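Local coordinates for protein microbial collagenase (Bacillus anthracis, PDB 5SV5) that is the pre-peptidase C-terminal domain of a putative collagenase and probably helps that enzyme engage its collagen substrate, at residues G50-L55 with N73-N78. Numbering follows the deposited sequence. Where two conformers were deposited one is given.
With NA (sodium ion), chain C.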
ATOM      1  N   GLY A  50       4.590  -9.305  10.346  1.00  8.24           N
ATOM      2  CA  GLY A  50       3.157  -9.435  10.041  1.00  8.31           C
ATOM      3  C   GLY A  50       2.649  -8.131   9.473  1.00  8.03           C
ATOM      4  O   GLY A  50       2.212  -7.258  10.224  1.00  9.32           O
HETATM    5  N   MSE A  51       2.732  -7.987   8.157  1.00  7.87           N
HETATM    6  CA  MSE A  51       2.305  -6.758   7.464  1.00  7.70           C
HETATM    7  C   MSE A  51       1.587  -7.104   6.178  1.00  7.54           C
HETATM    8  O   MSE A  51       1.706  -8.223   5.646  1.00  8.44           O
HETATM    9  CB  MSE A  51       3.492  -5.810   7.239  1.00  7.95           C
HETATM   10  CG  MSE A  51       4.480  -6.405   6.227  1.00  8.00           C
HETATM   11 SE   MSE A  51       5.892  -5.107   5.735  1.00  8.15          SE
HETATM   12  CE  MSE A  51       4.694  -3.830   4.855  1.00  8.96           C
ATOM     13  N   THR A  52       0.837  -6.133   5.681  1.00  7.54           N
ATOM     14  CA  THR A  52       0.101  -6.294   4.445  1.00  7.54           C
ATOM     15  C   THR A  52      -0.214  -4.916   3.872  1.00  7.16           C
ATOM     16  O   THR A  52       0.284  -3.901   4.366  1.00  7.55           O
ATOM     17  CB  THR A  52      -1.159  -7.160   4.659  1.00  9.25           C
ATOM     18  OG1 THR A  52      -1.688  -7.541   3.392  1.00 10.80           O
ATOM     19  CG2 THR A  52      -2.206  -6.455   5.486  1.00 11.18           C
ATOM     20  N   TRP A  53      -1.022  -4.877   2.815  1.00  7.27           N
ATOM     21  CA  TRP A  53      -1.526  -3.610   2.324  1.00  7.04           C
ATOM     22  C   TRP A  53      -2.946  -3.789   1.799  1.00  6.91           C
ATOM     23  O   TRP A  53      -3.344  -4.892   1.387  1.00  7.32           O
ATOM     24  CB  TRP A  53      -0.609  -2.987   1.248  1.00  7.28           C
ATOM     25  CG  TRP A  53      -0.447  -3.761  -0.030  1.00  6.77           C
ATOM     26  CD1 TRP A  53       0.606  -4.551  -0.360  1.00  7.16           C
ATOM     27  CD2 TRP A  53      -1.348  -3.799  -1.149  1.00  6.54           C
ATOM     28  NE1 TRP A  53       0.426  -5.093  -1.618  1.00  7.17           N
ATOM     29  CE2 TRP A  53      -0.774  -4.651  -2.119  1.00  6.65           C
ATOM     30  CE3 TRP A  53      -2.585  -3.198  -1.425  1.00  6.99           C
ATOM     31  CZ2 TRP A  53      -1.407  -4.924  -3.344  1.00  7.14           C
ATOM     32  CZ3 TRP A  53      -3.216  -3.493  -2.623  1.00  7.29           C
ATOM     33  CH2 TRP A  53      -2.626  -4.341  -3.571  1.00  7.21           C
ATOM     34  N   VAL A  54      -3.709  -2.698   1.840  1.00  7.09           N
ATOM     35  CA  VAL A  54      -5.041  -2.638   1.249  1.00  7.27           C
ATOM     36  C   VAL A  54      -5.162  -1.319   0.476  1.00  7.00           C
ATOM     37  O   VAL A  54      -4.509  -0.323   0.810  1.00  7.72           O
ATOM     38  CB  VAL A  54      -6.181  -2.778   2.279  1.00  8.56           C
ATOM     39  CG1 VAL A  54      -6.140  -4.115   2.977  1.00 10.49           C
ATOM     40  CG2 VAL A  54      -6.220  -1.632   3.283  1.00  9.51           C
ATOM     41  N   LEU A  55      -6.012  -1.321  -0.543  1.00  7.37           N
ATOM     42  CA  LEU A  55      -6.189  -0.183  -1.434  1.00  7.19           C
ATOM     43  C   LEU A  55      -7.654   0.190  -1.541  1.00  7.33           C
ATOM     44  O   LEU A  55      -8.497  -0.698  -1.743  1.00  8.25           O
ATOM     45  CB  LEU A  55      -5.675  -0.553  -2.830  1.00  7.38           C
ATOM     46  CG  LEU A  55      -5.724   0.539  -3.898  1.00  7.74           C
ATOM     47  CD1 LEU A  55      -4.640   1.575  -3.669  1.00  8.23           C
ATOM     48  CD2 LEU A  55      -5.602  -0.073  -5.288  1.00  8.65           C
ATOM     49  N   ASN A  73       8.117 -13.211   0.698  1.00 10.40           N
ATOM     50  CA  ASN A  73       8.348 -11.801   1.065  1.00 10.50           C
ATOM     51  C   ASN A  73       7.644 -10.808   0.154  1.00  8.97           C
ATOM     52  O   ASN A  73       7.707  -9.628   0.418  1.00 10.18           O
ATOM     53  CB  ASN A  73       9.871 -11.450   1.099  1.00 11.61           C
ATOM     54  CG  ASN A  73      10.516 -11.454  -0.284  1.00 11.81           C
ATOM     55  OD1 ASN A  73      10.185 -12.279  -1.143  1.00 13.64           O
ATOM     56  ND2 ASN A  73      11.458 -10.538  -0.505  1.00 13.66           N
ATOM     57  N   HIS A  74       7.020 -11.267  -0.926  1.00  8.58           N
ATOM     58  CA  HIS A  74       6.327 -10.378  -1.862  1.00  8.46           C
ATOM     59  C   HIS A  74       4.857 -10.303  -1.503  1.00  8.51           C
ATOM     60  O   HIS A  74       4.184 -11.319  -1.482  1.00 13.00           O
ATOM     61  CB  HIS A  74       6.428 -10.926  -3.298  1.00 10.26           C
ATOM     62  CG  HIS A  74       7.730 -10.681  -3.996  1.00 12.68           C
ATOM     63  ND1 HIS A  74       8.933 -11.172  -3.554  1.00 14.33           N
ATOM     64  CD2 HIS A  74       7.995 -10.034  -5.155  1.00 15.10           C
ATOM     65  CE1 HIS A  74       9.888 -10.819  -4.395  1.00 16.27           C
ATOM     66  NE2 HIS A  74       9.343 -10.127  -5.376  1.00 17.95           N
ATOM     67  N   ILE A  75       4.344  -9.105  -1.263  1.00  6.88           N
ATOM     68  CA  ILE A  75       2.933  -8.902  -0.929  1.00  6.67           C
ATOM     69  C   ILE A  75       2.357  -8.126  -2.128  1.00  6.41           C
ATOM     70  O   ILE A  75       2.649  -6.932  -2.275  1.00  6.52           O
ATOM     71  CB  ILE A  75       2.757  -8.154   0.391  1.00  7.16           C
ATOM     72  CG1 ILE A  75       3.542  -8.842   1.523  1.00  8.12           C
ATOM     73  CG2 ILE A  75       1.284  -8.037   0.712  1.00  7.90           C
ATOM     74  CD1 ILE A  75       3.605  -8.026   2.789  1.00  9.50           C
ATOM     75  N   GLU A  76       1.624  -8.812  -3.011  0.50  7.08           N
ATOM     76  CA  GLU A  76       1.318  -8.240  -4.325  0.50  7.50           C
ATOM     77  C   GLU A  76      -0.126  -8.378  -4.751  0.50  6.70           C
ATOM     78  O   GLU A  76      -0.927  -9.129  -4.167  0.50  7.10           O
ATOM     79  CB  GLU A  76       2.202  -8.893  -5.431  0.50  9.27           C
ATOM     80  CG  GLU A  76       3.672  -9.023  -5.082  0.50 10.33           C
ATOM     81  CD  GLU A  76       4.550  -9.495  -6.239  0.50 10.81           C
ATOM     82  OE1 GLU A  76       4.356 -10.621  -6.770  0.50 11.08           O
ATOM     83  OE2 GLU A  76       5.472  -8.744  -6.602  0.50 11.44           O
ATOM     84  N   ALA A  77      -0.421  -7.637  -5.816  1.00  7.02           N
ATOM     85  CA  ALA A  77      -1.669  -7.733  -6.577  1.00  7.13           C
ATOM     86  C   ALA A  77      -1.434  -7.123  -7.955  1.00  7.20           C
ATOM     87  O   ALA A  77      -0.637  -6.197  -8.105  1.00  8.13           O
ATOM     88  CB  ALA A  77      -2.812  -7.003  -5.899  1.00  8.18           C
ATOM     89  N   ASN A  78      -2.259  -7.513  -8.922  0.50  7.41           N
ATOM     90  CA  ASN A  78      -2.242  -6.910 -10.267  0.50  7.58           C
ATOM     91  C   ASN A  78      -3.690  -6.948 -10.748  0.50  7.52           C
ATOM     92  O   ASN A  78      -4.292  -8.031 -10.852  0.50  7.67           O
ATOM     93  CB  ASN A  78      -1.280  -7.682 -11.168  0.50  7.81           C
ATOM     94  CG  ASN A  78      -1.172  -7.108 -12.559  0.50 11.40           C
ATOM     95  OD1 ASN A  78      -2.175  -6.857 -13.223  0.50 11.74           O
ATOM     96  ND2 ASN A  78       0.058  -6.964 -13.034  0.50 12.08           N
TER
HETATM   97 NA    NA C1002      10.870 -14.304  -2.201  0.70 17.63          NA
HETATM   98  O   HOH W   1      10.297 -15.263  -0.020  1.00 24.97           O
HETATM   99  O   HOH W   2      11.987 -13.304  -4.105  1.00 29.50           O
HETATM  100  O   HOH W   3      11.370 -16.492  -3.114  1.00 48.96           O
HETATM  101  O   HOH W   4      13.305 -14.073  -1.002  1.00 25.33           O
HETATM  102  O   HOH W   5       8.644 -14.130  -3.063  1.00 18.66           O
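W53 reaches across to the strand 74-78 with the edge of its indole, and together with I75 it carries most of the contact. NE1 donates to the backbone O of I75 at 3.0 Å, with an N-H...O angle of 157°. The oxygen lies almost in the indole plane, whereas the nitrogen stands well above the I75 carbonyl plane, about 62° out of it. Further round the same rim, CH2 rests 3.5 Å from A77 CB, and CZ2 touches that methyl too, so the ring is held along one side by a polar and an apolar partner.

I75 packs beside it, its side chain pointing at the strand 51-55 and splitting between two neighbours. The CG2 branch lies 3.7 Å from W53 CD1, the two side chains running past each other in opposite senses. CG1 sits anti to the carbonyl carbon (chi1 -53°) and carries CD1 the other way, to 3.4 Å from the backbone O of M51 and obliquely across the side chain of that selenomethionine, 3.9 Å from its CG.

Beyond the end of this packing, N73 OD1 binds a sodium ion at 2.4 Å, five waters completing its shell, and also accepts a bond from H74 ND1.

The axes of the short strands 51-55 and 74-78 run nearly parallel and pass within 7.6 Å, yet the two are not adjacent in the sheet: strand 66-71 comes between them in the order, antiparallel to both. W53 is buried, packing also on L88 of strand 84-92 and on I41 and V43 of strand 37-45, consistent with a place in the core of a jelly-roll-like beta-sandwich.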